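Local coordinates for protein enolase (alpha proteobacterium BAL199, PDB 3UGV) that binds magnesium and, as a member of the enolase superfamily, probably catalyses a reaction that starts by abstracting a proton next to a substrate carboxylate, at residues A121-I126 and F279-R283; R141-L147 and D371-L377; P146-L151 and H335-V339; Y161-W167 and F190-R196. All blocks are in the same frame, centred on the assembly; numbering follows the deposited sequence.

Interaction 1: residues A121-I126 and F279-R283; sequences AGLSMI and FYGPR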
loop_
_atom_site.group_PDB
_atom_site.type_symbol
_atom_site.label_atom_id
_atom_site.label_comp_id
_atom_site.label_asym_id
_atom_site.label_seq_id
_atom_site.Cartn_x
_atom_site.Cartn_y
_atom_site.Cartn_z
ATOM N N ALA F 121 -21.103 -15.989 -12.860
ATOM C CA ALA F 121 -20.065 -16.971 -13.142
ATOM C C ALA F 121 -20.683 -18.359 -13.233
ATOM O O ALA F 121 -21.858 -18.540 -12.913
ATOM C CB ALA F 121 -18.957 -16.913 -12.079
ATOM N N GLY F 122 -19.901 -19.337 -13.687
ATOM C CA GLY F 122 -20.361 -20.713 -13.718
ATOM C C GLY F 122 -21.272 -21.050 -14.885
ATOM O O GLY F 122 -21.117 -20.508 -15.978
ATOM N N LEU F 123 -22.227 -21.945 -14.648
ATOM C CA LEU F 123 -23.104 -22.454 -15.708
ATOM C C LEU F 123 -23.803 -21.367 -16.521
ATOM O O LEU F 123 -23.993 -21.537 -17.721
ATOM C CB LEU F 123 -24.132 -23.443 -15.146
ATOM C CG LEU F 123 -23.550 -24.760 -14.615
ATOM C CD1 LEU F 123 -24.511 -25.455 -13.645
ATOM C CD2 LEU F 123 -23.155 -25.689 -15.765
ATOM N N SER F 124 -24.179 -20.263 -15.872
ATOM C CA SER F 124 -24.834 -19.138 -16.559
ATOM C C SER F 124 -23.945 -18.586 -17.678
ATOM O O SER F 124 -24.371 -18.445 -18.821
ATOM C CB SER F 124 -25.153 -17.995 -15.583
ATOM O OG SER F 124 -25.820 -18.438 -14.419
ATOM N N MET F 125 -22.711 -18.259 -17.307
ATOM C CA MET F 125 -21.714 -17.730 -18.215
ATOM C C MET F 125 -21.500 -18.688 -19.397
ATOM O O MET F 125 -21.392 -18.260 -20.547
ATOM C CB MET F 125 -20.399 -17.504 -17.442
ATOM C CG MET F 125 -19.232 -16.955 -18.272
ATOM S SD MET F 125 -19.707 -15.466 -19.169
ATOM C CE MET F 125 -18.509 -14.307 -18.519
ATOM N N ILE F 126 -21.460 -19.985 -19.100
ATOM C CA ILE F 126 -21.193 -21.002 -20.113
ATOM C C ILE F 126 -22.272 -21.097 -21.202
ATOM O O ILE F 126 -21.955 -21.265 -22.385
ATOM C CB ILE F 126 -20.940 -22.375 -19.469
ATOM C CG1 ILE F 126 -19.691 -22.297 -18.586
ATOM C CG2 ILE F 126 -20.754 -23.436 -20.537
ATOM C CD1 ILE F 126 -19.270 -23.606 -17.997
ATOM N N PHE F 279 -11.086 -18.001 -15.369
ATOM C CA PHE F 279 -11.619 -16.645 -15.253
ATOM C C PHE F 279 -13.043 -16.588 -15.810
ATOM O O PHE F 279 -13.258 -16.809 -17.004
ATOM C CB PHE F 279 -10.787 -15.666 -16.083
ATOM C CG PHE F 279 -9.444 -15.341 -15.502
ATOM C CD1 PHE F 279 -9.150 -15.619 -14.178
ATOM C CD2 PHE F 279 -8.477 -14.731 -16.290
ATOM C CE1 PHE F 279 -7.928 -15.301 -13.656
ATOM C CE2 PHE F 279 -7.244 -14.424 -15.775
ATOM C CZ PHE F 279 -6.971 -14.700 -14.449
ATOM N N TYR F 280 -14.014 -16.272 -14.967
ATOM C CA TYR F 280 -15.373 -16.051 -15.460
ATOM C C TYR F 280 -15.616 -14.569 -15.752
ATOM O O TYR F 280 -16.132 -13.838 -14.911
ATOM C CB TYR F 280 -16.404 -16.612 -14.475
ATOM C CG TYR F 280 -16.491 -18.119 -14.542
ATOM C CD1 TYR F 280 -17.309 -18.738 -15.482
ATOM C CD2 TYR F 280 -15.728 -18.924 -13.688
ATOM C CE1 TYR F 280 -17.379 -20.116 -15.569
ATOM C CE2 TYR F 280 -15.779 -20.303 -13.774
ATOM C CZ TYR F 280 -16.613 -20.896 -14.717
ATOM O OH TYR F 280 -16.682 -22.268 -14.817
ATOM N N GLY F 281 -15.211 -14.127 -16.941
ATOM C CA GLY F 281 -15.393 -12.743 -17.350
ATOM C C GLY F 281 -14.162 -11.859 -17.163
ATOM O O GLY F 281 -13.257 -12.180 -16.391
ATOM N N PRO F 282 -14.122 -10.727 -17.878
ATOM C CA PRO F 282 -12.962 -9.827 -17.852
ATOM C C PRO F 282 -12.772 -9.128 -16.514
ATOM O O PRO F 282 -11.647 -8.793 -16.135
ATOM C CB PRO F 282 -13.289 -8.782 -18.945
ATOM C CG PRO F 282 -14.390 -9.399 -19.784
ATOM C CD PRO F 282 -15.143 -10.328 -18.869
ATOM N N ARG F 283 -13.857 -8.873 -15.803
ATOM C CA ARG F 283 -13.708 -8.258 -14.495
ATOM C C ARG F 283 -12.903 -9.202 -13.590
ATOM O O ARG F 283 -12.076 -8.761 -12.789
ATOM C CB ARG F 283 -15.057 -7.864 -13.880
ATOM C CG ARG F 283 -14.980 -7.495 -12.387
ATOM C CD ARG F 283 -16.214 -6.746 -11.956
ATOM N NE ARG F 283 -16.291 -5.455 -12.636
ATOM C CZ ARG F 283 -17.423 -4.826 -12.938
ATOM N NH1 ARG F 283 -18.588 -5.367 -12.623
ATOM N NH2 ARG F 283 -17.391 -3.661 -13.563
#
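The loop Ala121-Gly122, which leads into helix 123-142 of the N-terminal domain, meets Tyr280 in the loop just before helix 282-290 of the C-terminal barrel domain, a buried join between the two domains. The tyrosine ring is the centre of the contact. Gly122 N sits 3.1 Å above the plane of the Tyr280 ring, displaced toward its rim and nearest CD1 and CE1, while Met125 CG approaches the ring edge in its plane, 3.8 Å from Tyr280 CD1. CG of Tyr280 lies anti to the carbonyl carbon (chi1 -76°), which swings the ring over the start of the helix; the backbone itself sets Tyr280 CB 3.5 Å from Ala121 CB. The Met125 chain runs past the tyrosine in the opposite direction, with bends at chi2 and chi3 that bring CE to within 3.7 Å of Gly281 N. Glycine suits position 122 for its positive phi, which strains other residues, and position 281 because a CB there would jam against the preceding carbonyl O. Tyr280 OH makes a weak hydrogen bond to Arg303 NE, and Gly119 of a second subunit packs on the same tyrosine. An alanine in place of Tyr280 would probably leave Gly122 and Met125 facing a gap and Arg303 without its hydroxyl mate. The contact rests on shape rather than on directed bonds: a backbone amide on the ring face and apolar groups around it.

Interaction 2: residues R141-L147 and D371-L377; sequences RAANMPL and DKPGLGL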
loop_
_atom_site.group_PDB
_atom_site.type_symbol
_atom_site.label_atom_id
_atom_site.label_comp_id
_atom_site.label_asym_id
_atom_site.label_seq_id
_atom_site.Cartn_x
_atom_site.Cartn_y
_atom_site.Cartn_z
ATOM N N ARG F 141 -20.620 -14.472 -41.166
ATOM C CA ARG F 141 -21.140 -15.041 -42.407
ATOM C C ARG F 141 -22.029 -14.028 -43.127
ATOM O O ARG F 141 -21.933 -13.851 -44.341
ATOM C CB ARG F 141 -21.907 -16.346 -42.139
ATOM C CG ARG F 141 -21.023 -17.478 -41.629
ATOM C CD ARG F 141 -21.808 -18.756 -41.310
ATOM N NE ARG F 141 -20.914 -19.829 -40.871
ATOM C CZ ARG F 141 -20.241 -20.628 -41.698
ATOM N NH1 ARG F 141 -20.363 -20.477 -43.010
ATOM N NH2 ARG F 141 -19.443 -21.576 -41.218
ATOM N N ALA F 142 -22.882 -13.356 -42.367
ATOM C CA ALA F 142 -23.726 -12.307 -42.914
ATOM C C ALA F 142 -22.921 -11.183 -43.578
ATOM O O ALA F 142 -23.427 -10.500 -44.455
ATOM C CB ALA F 142 -24.654 -11.746 -41.826
ATOM N N ALA F 143 -21.676 -10.977 -43.159
ATOM C CA ALA F 143 -20.831 -9.962 -43.791
ATOM C C ALA F 143 -19.907 -10.595 -44.825
ATOM O O ALA F 143 -19.035 -9.928 -45.385
ATOM C CB ALA F 143 -20.013 -9.213 -42.741
ATOM N N ASN F 144 -20.099 -11.890 -45.065
ATOM C CA ASN F 144 -19.212 -12.667 -45.937
ATOM C C ASN F 144 -17.721 -12.462 -45.610
ATOM O O ASN F 144 -16.887 -12.303 -46.509
ATOM C CB ASN F 144 -19.506 -12.369 -47.413
ATOM C CG ASN F 144 -18.821 -13.342 -48.355
ATOM O OD1 ASN F 144 -18.123 -12.936 -49.287
ATOM N ND2 ASN F 144 -19.010 -14.637 -48.112
ATOM N N MET F 145 -17.400 -12.468 -44.316
ATOM C CA MET F 145 -16.027 -12.276 -43.841
ATOM C C MET F 145 -15.629 -13.372 -42.876
ATOM O O MET F 145 -16.452 -13.834 -42.081
ATOM C CB MET F 145 -15.895 -10.938 -43.119
ATOM C CG MET F 145 -15.951 -9.722 -44.036
ATOM S SD MET F 145 -15.958 -8.171 -43.120
ATOM C CE MET F 145 -15.954 -7.013 -44.480
ATOM N N PRO F 146 -14.361 -13.799 -42.937
ATOM C CA PRO F 146 -13.860 -14.645 -41.849
ATOM C C PRO F 146 -14.009 -13.868 -40.530
ATOM O O PRO F 146 -13.969 -12.637 -40.572
ATOM C CB PRO F 146 -12.380 -14.826 -42.203
ATOM C CG PRO F 146 -12.268 -14.483 -43.681
ATOM C CD PRO F 146 -13.308 -13.438 -43.908
ATOM N N LEU F 147 -14.191 -14.551 -39.396
ATOM C CA LEU F 147 -14.393 -13.847 -38.124
ATOM C C LEU F 147 -13.257 -12.863 -37.807
ATOM O O LEU F 147 -13.510 -11.709 -37.447
ATOM C CB LEU F 147 -14.588 -14.823 -36.962
ATOM C CG LEU F 147 -14.892 -14.149 -35.615
ATOM C CD1 LEU F 147 -16.221 -13.408 -35.646
ATOM C CD2 LEU F 147 -14.870 -15.164 -34.462
ATOM N N ASP F 371 -9.334 -18.836 -45.145
ATOM C CA ASP F 371 -10.124 -17.743 -45.681
ATOM C C ASP F 371 -11.540 -18.235 -45.983
ATOM O O ASP F 371 -11.924 -18.353 -47.145
ATOM C CB ASP F 371 -9.467 -17.173 -46.939
ATOM C CG ASP F 371 -9.749 -15.687 -47.129
ATOM O OD1 ASP F 371 -10.812 -15.201 -46.682
ATOM O OD2 ASP F 371 -8.897 -15.001 -47.730
ATOM N N LYS F 372 -12.299 -18.546 -44.935
ATOM C CA LYS F 372 -13.710 -18.903 -45.070
ATOM C C LYS F 372 -14.532 -17.977 -44.183
ATOM O O LYS F 372 -14.002 -17.404 -43.239
ATOM C CB LYS F 372 -13.945 -20.372 -44.708
ATOM C CG LYS F 372 -13.089 -21.335 -45.519
ATOM C CD LYS F 372 -13.579 -22.773 -45.424
ATOM C CE LYS F 372 -13.116 -23.474 -44.156
ATOM N NZ LYS F 372 -13.575 -24.898 -44.137
ATOM N N PRO F 373 -15.822 -17.803 -44.496
ATOM C CA PRO F 373 -16.638 -16.850 -43.737
ATOM C C PRO F 373 -16.859 -17.371 -42.325
ATOM O O PRO F 373 -16.907 -18.585 -42.149
ATOM C CB PRO F 373 -17.967 -16.827 -44.505
ATOM C CG PRO F 373 -17.681 -17.483 -45.821
ATOM C CD PRO F 373 -16.599 -18.471 -45.552
ATOM N N GLY F 374 -16.990 -16.473 -41.349
ATOM C CA GLY F 374 -17.149 -16.862 -39.953
ATOM C C GLY F 374 -15.996 -17.692 -39.417
ATOM O O GLY F 374 -14.822 -17.375 -39.638
ATOM N N LEU F 375 -16.338 -18.760 -38.702
ATOM C CA LEU F 375 -15.353 -19.689 -38.155
ATOM C C LEU F 375 -15.047 -20.804 -39.147
ATOM O O LEU F 375 -14.178 -21.639 -38.902
ATOM C CB LEU F 375 -15.869 -20.306 -36.858
ATOM C CG LEU F 375 -16.088 -19.334 -35.694
ATOM C CD1 LEU F 375 -16.890 -19.997 -34.601
ATOM C CD2 LEU F 375 -14.746 -18.855 -35.181
ATOM N N GLY F 376 -15.774 -20.810 -40.262
ATOM C CA GLY F 376 -15.636 -21.847 -41.271
ATOM C C GLY F 376 -15.850 -23.261 -40.756
ATOM O O GLY F 376 -15.146 -24.184 -41.159
ATOM N N LEU F 377 -16.809 -23.439 -39.859
ATOM C CA LEU F 377 -17.102 -24.772 -39.338
ATOM C C LEU F 377 -18.223 -25.427 -40.130
ATOM O O LEU F 377 -19.254 -24.807 -40.393
ATOM C CB LEU F 377 -17.505 -24.722 -37.855
ATOM C CG LEU F 377 -16.514 -24.253 -36.791
ATOM C CD1 LEU F 377 -17.131 -24.474 -35.436
ATOM C CD2 LEU F 377 -15.193 -24.988 -36.889
HETATM O O HOH W 1 -18.882 -21.933 -38.342
#
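The guanidinium of Arg141 has Pro373 O over the centre of one face, 3.9 Å above the plane, and a water in its plane at the edge. That water accepts from Arg141 NH2 and from Leu377 N, each at 3.0 Å, so it ties the arginine to the chain beyond the turn. The chain is extended from CG to NE, long enough to reach the turn, and NE pairs with Asp137, which also takes the amide of Leu375. A leucine in place of Arg141 would probably leave Asp137 without its charged mate and the bridging water held by fewer bonds. Two backbone bonds join the segments around a single bridge of Pro146 and Gly374: Gly374 N to Met145 O at 2.8 Å, and Leu147 N to Gly374 O at 2.9 Å. Gly374 lies in the type II' turn from Pro373 to Gly376, where positive phi suits a glycine. Asn144, the C-prime residue of a Schellman motif, tolerates positive phi and turns the chain out of helix 123-142. Beyond it, Leu147 CD2 lies 3.8 Å from Leu375 CD2. The loop thus lies between the end of helix 123-142, strand 71-75, which Arg141 and Leu377 touch, and helix 330-337, against which Leu147 and Leu375 pack.

Interaction 3: residues P146-L151 and H335-V339; sequences PLCTLL and HVMRV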
loop_
_atom_site.group_PDB
_atom_site.type_symbol
_atom_site.label_atom_id
_atom_site.label_comp_id
_atom_site.label_asym_id
_atom_site.label_seq_id
_atom_site.Cartn_x
_atom_site.Cartn_y
_atom_site.Cartn_z
ATOM N N PRO F 146 -14.361 -13.799 -42.937
ATOM C CA PRO F 146 -13.860 -14.645 -41.849
ATOM C C PRO F 146 -14.009 -13.868 -40.530
ATOM O O PRO F 146 -13.969 -12.637 -40.572
ATOM C CB PRO F 146 -12.380 -14.826 -42.203
ATOM C CG PRO F 146 -12.268 -14.483 -43.681
ATOM C CD PRO F 146 -13.308 -13.438 -43.908
ATOM N N LEU F 147 -14.191 -14.551 -39.396
ATOM C CA LEU F 147 -14.393 -13.847 -38.124
ATOM C C LEU F 147 -13.257 -12.863 -37.807
ATOM O O LEU F 147 -13.510 -11.709 -37.447
ATOM C CB LEU F 147 -14.588 -14.823 -36.962
ATOM C CG LEU F 147 -14.892 -14.149 -35.615
ATOM C CD1 LEU F 147 -16.221 -13.408 -35.646
ATOM C CD2 LEU F 147 -14.870 -15.164 -34.462
ATOM N N CYS F 148 -12.009 -13.313 -37.940
ATOM C CA CYS F 148 -10.879 -12.438 -37.649
ATOM C C CYS F 148 -10.942 -11.170 -38.500
ATOM O O CYS F 148 -10.501 -10.105 -38.072
ATOM C CB CYS F 148 -9.556 -13.159 -37.882
ATOM S SG CYS F 148 -9.362 -13.836 -39.535
ATOM N N THR F 149 -11.496 -11.291 -39.703
ATOM C CA THR F 149 -11.645 -10.144 -40.591
ATOM C C THR F 149 -12.731 -9.195 -40.081
ATOM O O THR F 149 -12.522 -7.989 -39.986
ATOM C CB THR F 149 -11.943 -10.582 -42.044
ATOM O OG1 THR F 149 -10.876 -11.414 -42.515
ATOM C CG2 THR F 149 -12.049 -9.366 -42.956
ATOM N N LEU F 150 -13.886 -9.739 -39.729
ATOM C CA LEU F 150 -14.927 -8.920 -39.121
ATOM C C LEU F 150 -14.396 -8.158 -37.903
ATOM O O LEU F 150 -14.822 -7.039 -37.631
ATOM C CB LEU F 150 -16.117 -9.786 -38.713
ATOM C CG LEU F 150 -17.250 -9.021 -38.023
ATOM C CD1 LEU F 150 -18.079 -8.329 -39.073
ATOM C CD2 LEU F 150 -18.122 -9.950 -37.189
ATOM N N LEU F 151 -13.463 -8.769 -37.180
ATOM C CA LEU F 151 -12.914 -8.177 -35.964
ATOM C C LEU F 151 -11.759 -7.218 -36.225
ATOM O O LEU F 151 -11.179 -6.663 -35.284
ATOM C CB LEU F 151 -12.470 -9.267 -34.990
ATOM C CG LEU F 151 -13.604 -10.090 -34.390
ATOM C CD1 LEU F 151 -13.049 -11.175 -33.483
ATOM C CD2 LEU F 151 -14.596 -9.175 -33.658
ATOM N N HIS F 335 -8.859 -17.320 -34.596
ATOM C CA HIS F 335 -9.467 -16.090 -35.111
ATOM C C HIS F 335 -9.185 -14.877 -34.228
ATOM O O HIS F 335 -8.663 -13.880 -34.722
ATOM C CB HIS F 335 -10.973 -16.254 -35.353
ATOM C CG HIS F 335 -11.303 -16.914 -36.657
ATOM N ND1 HIS F 335 -11.433 -16.210 -37.837
ATOM C CD2 HIS F 335 -11.521 -18.214 -36.967
ATOM C CE1 HIS F 335 -11.719 -17.047 -38.817
ATOM N NE2 HIS F 335 -11.777 -18.269 -38.316
ATOM N N VAL F 336 -9.504 -14.963 -32.932
ATOM C CA VAL F 336 -9.328 -13.805 -32.045
ATOM C C VAL F 336 -7.863 -13.515 -31.761
ATOM O O VAL F 336 -7.505 -12.368 -31.501
ATOM C CB VAL F 336 -10.089 -13.924 -30.686
ATOM C CG1 VAL F 336 -11.576 -14.012 -30.912
ATOM C CG2 VAL F 336 -9.595 -15.125 -29.890
ATOM N N MET F 337 -7.015 -14.543 -31.807
ATOM C CA MET F 337 -5.572 -14.328 -31.600
ATOM C C MET F 337 -4.979 -13.462 -32.697
ATOM O O MET F 337 -3.973 -12.779 -32.481
ATOM C CB MET F 337 -4.796 -15.648 -31.484
ATOM C CG MET F 337 -5.054 -16.397 -30.193
ATOM S SD MET F 337 -4.205 -15.636 -28.804
ATOM C CE MET F 337 -2.567 -16.349 -29.001
ATOM N N ARG F 338 -5.613 -13.487 -33.870
ATOM C CA ARG F 338 -5.192 -12.656 -35.000
ATOM C C ARG F 338 -5.399 -11.170 -34.724
ATOM O O ARG F 338 -4.753 -10.337 -35.342
ATOM C CB ARG F 338 -5.924 -13.057 -36.289
ATOM C CG ARG F 338 -5.491 -14.401 -36.879
ATOM C CD ARG F 338 -4.053 -14.373 -37.379
ATOM N NE ARG F 338 -3.854 -13.361 -38.413
ATOM C CZ ARG F 338 -2.705 -13.162 -39.065
ATOM N NH1 ARG F 338 -1.639 -13.909 -38.801
ATOM N NH2 ARG F 338 -2.618 -12.216 -39.993
ATOM N N VAL F 339 -6.295 -10.833 -33.802
ATOM C CA VAL F 339 -6.504 -9.429 -33.455
ATOM C C VAL F 339 -6.250 -9.155 -31.983
ATOM O O VAL F 339 -6.666 -8.124 -31.466
ATOM C CB VAL F 339 -7.919 -8.961 -33.789
ATOM C CG1 VAL F 339 -8.164 -9.094 -35.276
ATOM C CG2 VAL F 339 -8.943 -9.774 -32.999
#
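The backbones come closest at Cys148 and His335, with CA atoms 4.7 Å apart, where the short helix 147-150 lies against the last turns of helix 330-337 of the C-terminal barrel domain. The ring of His335 serves the helix start: its ND1 accepts from Cys148 N at 3.0 Å (N-H...N angle 151°), an amide of the first turn that has no carbonyl a turn earlier in its own helix. The donor is tilted 18° from the ring plane. Histidine suits this place because its second nitrogen, NE2, can at the same time bond to Tyr360 OH. Cys148 SG lies between its backbone N and carbonyl carbon (chi1 56°), which puts it obliquely beside the ring, 3.6 Å from His335 ND1. Small Cys148 also lets its CB approach Arg338 CB, while the arginine's far end turns to Thr154 and Ser157. Farther on, Leu151 CD1 runs alongside Val336 CG1 at 4.1 Å. Branched Val339 sends CG2 toward Leu151 CB, and its CG1 rests 3.8 Å from Cys148 O.

Interaction 4: residues Y161-W167 and F190-R196; sequences YNSNGLW and FKGLKLR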
loop_
_atom_site.group_PDB
_atom_site.type_symbol
_atom_site.label_atom_id
_atom_site.label_comp_id
_atom_site.label_asym_id
_atom_site.label_seq_id
_atom_site.Cartn_x
_atom_site.Cartn_y
_atom_site.Cartn_z
ATOM N N TYR F 161 0.952 -24.544 -29.502
ATOM C CA TYR F 161 1.652 -25.614 -28.816
ATOM C C TYR F 161 0.676 -26.758 -28.673
ATOM O O TYR F 161 -0.544 -26.553 -28.651
ATOM C CB TYR F 161 2.175 -25.152 -27.446
ATOM C CG TYR F 161 1.099 -24.833 -26.402
ATOM C CD1 TYR F 161 0.684 -25.793 -25.498
ATOM C CD2 TYR F 161 0.531 -23.564 -26.311
ATOM C CE1 TYR F 161 -0.275 -25.505 -24.544
ATOM C CE2 TYR F 161 -0.415 -23.268 -25.361
ATOM C CZ TYR F 161 -0.813 -24.248 -24.480
ATOM O OH TYR F 161 -1.754 -23.985 -23.538
ATOM N N ASN F 162 1.209 -27.964 -28.572
ATOM C CA ASN F 162 0.381 -29.152 -28.645
ATOM C C ASN F 162 -0.031 -29.646 -27.255
ATOM O O ASN F 162 0.801 -30.161 -26.499
ATOM C CB ASN F 162 1.146 -30.248 -29.418
ATOM C CG ASN F 162 0.272 -31.439 -29.783
ATOM O OD1 ASN F 162 -0.761 -31.702 -29.155
ATOM N ND2 ASN F 162 0.693 -32.176 -30.803
ATOM N N SER F 163 -1.310 -29.507 -26.910
ATOM C CA SER F 163 -1.773 -30.058 -25.641
ATOM C C SER F 163 -2.529 -31.385 -25.741
ATOM O O SER F 163 -3.250 -31.757 -24.815
ATOM C CB SER F 163 -2.553 -29.022 -24.806
ATOM O OG SER F 163 -3.773 -28.660 -25.408
ATOM N N ASN F 164 -2.343 -32.114 -26.839
ATOM C CA ASN F 164 -3.057 -33.383 -27.012
ATOM C C ASN F 164 -2.833 -34.426 -25.909
ATOM O O ASN F 164 -3.709 -35.254 -25.662
ATOM C CB ASN F 164 -2.721 -34.022 -28.349
ATOM C CG ASN F 164 -3.724 -33.688 -29.434
ATOM O OD1 ASN F 164 -4.837 -33.217 -29.169
ATOM N ND2 ASN F 164 -3.335 -33.950 -30.677
ATOM N N GLY F 165 -1.668 -34.408 -25.262
ATOM C CA GLY F 165 -1.338 -35.466 -24.316
ATOM C C GLY F 165 -0.261 -35.169 -23.283
ATOM O O GLY F 165 -0.305 -34.152 -22.603
ATOM N N LEU F 166 0.713 -36.067 -23.165
ATOM C CA LEU F 166 1.711 -35.991 -22.100
ATOM C C LEU F 166 1.030 -35.955 -20.728
ATOM O O LEU F 166 1.354 -35.117 -19.866
ATOM C CB LEU F 166 2.642 -34.789 -22.291
ATOM C CG LEU F 166 3.266 -34.688 -23.692
ATOM C CD1 LEU F 166 4.298 -33.570 -23.760
ATOM C CD2 LEU F 166 3.902 -36.020 -24.079
ATOM N N TRP F 167 0.082 -36.874 -20.542
ATOM C CA TRP F 167 -0.622 -37.027 -19.270
ATOM C C TRP F 167 0.269 -37.787 -18.294
ATOM O O TRP F 167 1.449 -37.975 -18.573
ATOM C CB TRP F 167 -1.977 -37.716 -19.471
ATOM C CG TRP F 167 -2.958 -36.813 -20.142
ATOM C CD1 TRP F 167 -3.391 -36.874 -21.437
ATOM C CD2 TRP F 167 -3.595 -35.674 -19.559
ATOM N NE1 TRP F 167 -4.268 -35.847 -21.688
ATOM C CE2 TRP F 167 -4.409 -35.099 -20.549
ATOM C CE3 TRP F 167 -3.561 -35.092 -18.287
ATOM C CZ2 TRP F 167 -5.190 -33.974 -20.305
ATOM C CZ3 TRP F 167 -4.324 -33.976 -18.051
ATOM C CH2 TRP F 167 -5.129 -33.425 -19.056
ATOM N N PHE F 190 5.701 -28.732 -33.873
ATOM C CA PHE F 190 5.317 -27.777 -32.830
ATOM C C PHE F 190 6.545 -27.266 -32.093
ATOM O O PHE F 190 7.496 -28.017 -31.863
ATOM C CB PHE F 190 4.367 -28.407 -31.819
ATOM C CG PHE F 190 2.947 -28.477 -32.285
ATOM C CD1 PHE F 190 2.194 -27.322 -32.407
ATOM C CD2 PHE F 190 2.358 -29.698 -32.584
ATOM C CE1 PHE F 190 0.874 -27.376 -32.828
ATOM C CE2 PHE F 190 1.033 -29.758 -32.995
ATOM C CZ PHE F 190 0.292 -28.592 -33.120
ATOM N N LYS F 191 6.522 -25.996 -31.707
ATOM C CA LYS F 191 7.642 -25.411 -30.976
ATOM C C LYS F 191 7.410 -25.469 -29.469
ATOM O O LYS F 191 8.256 -25.029 -28.683
ATOM C CB LYS F 191 7.880 -23.973 -31.419
ATOM C CG LYS F 191 8.143 -23.788 -32.915
ATOM C CD LYS F 191 8.062 -22.278 -33.258
ATOM C CE LYS F 191 8.661 -21.911 -34.619
ATOM N NZ LYS F 191 7.914 -22.434 -35.798
ATOM N N GLY F 192 6.261 -26.009 -29.067
ATOM C CA GLY F 192 5.958 -26.153 -27.655
ATOM C C GLY F 192 4.980 -27.290 -27.426
ATOM O O GLY F 192 4.169 -27.606 -28.286
ATOM N N LEU F 193 5.073 -27.909 -26.257
ATOM C CA LEU F 193 4.236 -29.048 -25.891
ATOM C C LEU F 193 3.710 -28.743 -24.498
ATOM O O LEU F 193 4.447 -28.203 -23.683
ATOM C CB LEU F 193 5.092 -30.324 -25.824
ATOM C CG LEU F 193 5.777 -30.775 -27.114
ATOM C CD1 LEU F 193 6.679 -31.957 -26.848
ATOM C CD2 LEU F 193 4.733 -31.145 -28.156
ATOM N N LYS F 194 2.457 -29.072 -24.209
ATOM C CA LYS F 194 2.013 -29.037 -22.820
ATOM C C LYS F 194 2.343 -30.342 -22.107
ATOM O O LYS F 194 1.967 -31.422 -22.555
ATOM C CB LYS F 194 0.517 -28.749 -22.690
ATOM C CG LYS F 194 0.058 -28.790 -21.224
ATOM C CD LYS F 194 -1.203 -28.010 -21.015
ATOM C CE LYS F 194 -0.912 -26.531 -20.969
ATOM N NZ LYS F 194 -2.184 -25.775 -21.062
ATOM N N LEU F 195 3.024 -30.229 -20.976
ATOM C CA LEU F 195 3.409 -31.383 -20.185
ATOM C C LEU F 195 2.646 -31.366 -18.849
ATOM O O LEU F 195 2.720 -30.394 -18.097
ATOM C CB LEU F 195 4.926 -31.353 -19.953
ATOM C CG LEU F 195 5.519 -32.437 -19.066
ATOM C CD1 LEU F 195 5.331 -33.768 -19.744
ATOM C CD2 LEU F 195 6.981 -32.171 -18.783
ATOM N N ARG F 196 1.899 -32.428 -18.552
ATOM C CA ARG F 196 1.169 -32.466 -17.289
ATOM C C ARG F 196 2.046 -32.998 -16.159
ATOM O O ARG F 196 2.835 -33.930 -16.345
ATOM C CB ARG F 196 -0.117 -33.284 -17.400
ATOM C CG ARG F 196 -1.302 -32.529 -18.001
ATOM C CD ARG F 196 -1.284 -32.460 -19.534
ATOM N NE ARG F 196 -2.383 -31.631 -20.040
ATOM C CZ ARG F 196 -2.801 -31.613 -21.306
ATOM N NH1 ARG F 196 -2.210 -32.389 -22.205
ATOM N NH2 ARG F 196 -3.816 -30.825 -21.677
HETATM O O HOH W 2 0.450 -32.261 -24.876
HETATM O O HOH W 3 3.388 -36.092 -18.013
#
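Arg196 can be traced along the indole of Trp167: CB lies 3.4 Å from Leu166 O, CG touches Trp167 CZ3 at 3.4 Å, and CD sits over the six-membered ring. A bend at chi2 (81°) folds the chain along the indole, so that the guanidinium lies flat on it, planes 12° apart, a cation-pi stack, with Lys194 CD on its opposite face. At the tip, NH1 reaches Ser163 O at 2.9 Å and also bonds to Gly165 O, in the carbonyl plane on a lone pair. NH2 adds a weak bond to Ser163 O. Two carbonyls in the guanidinium plane hold its rotation, a task that suits arginine's several N-H groups. Arg196 N also bonds to Leu166 O at 3.0 Å. Lys194 NZ donates to Tyr161 OH at 3.1 Å and forms salt bridges with Glu347 and with Glu251, a magnesium ligand. Asn162 bridges Leu193 in parallel, so strand 157-162, helix 171-183 and strand 192-196 form a beta-alpha-beta crossover, with strands 346-348 and 221-225 flanking the pair.

How the interactions relate
Interactions 1, 2 and 3 each join the N-terminal part of the chain to the C-terminal barrel domain, whereas interaction 4 lies within the barrel and is nested inside the loops closed by all three. Interactions 1 and 2 use the two ends of helix 123-142, their centres 26 Å apart. Interactions 2 and 3 touch, centres 10 Å apart, and share Pro146 and Leu147, with interaction 3 nested inside interaction 2; both also touch the third subunit. The segments of interaction 1 alternate along the chain with theirs. Interaction 4 lies 25 to 29 Å from the others, centre to centre, and is the one beside a magnesium ion, so the domain joins stand apart from the metal site.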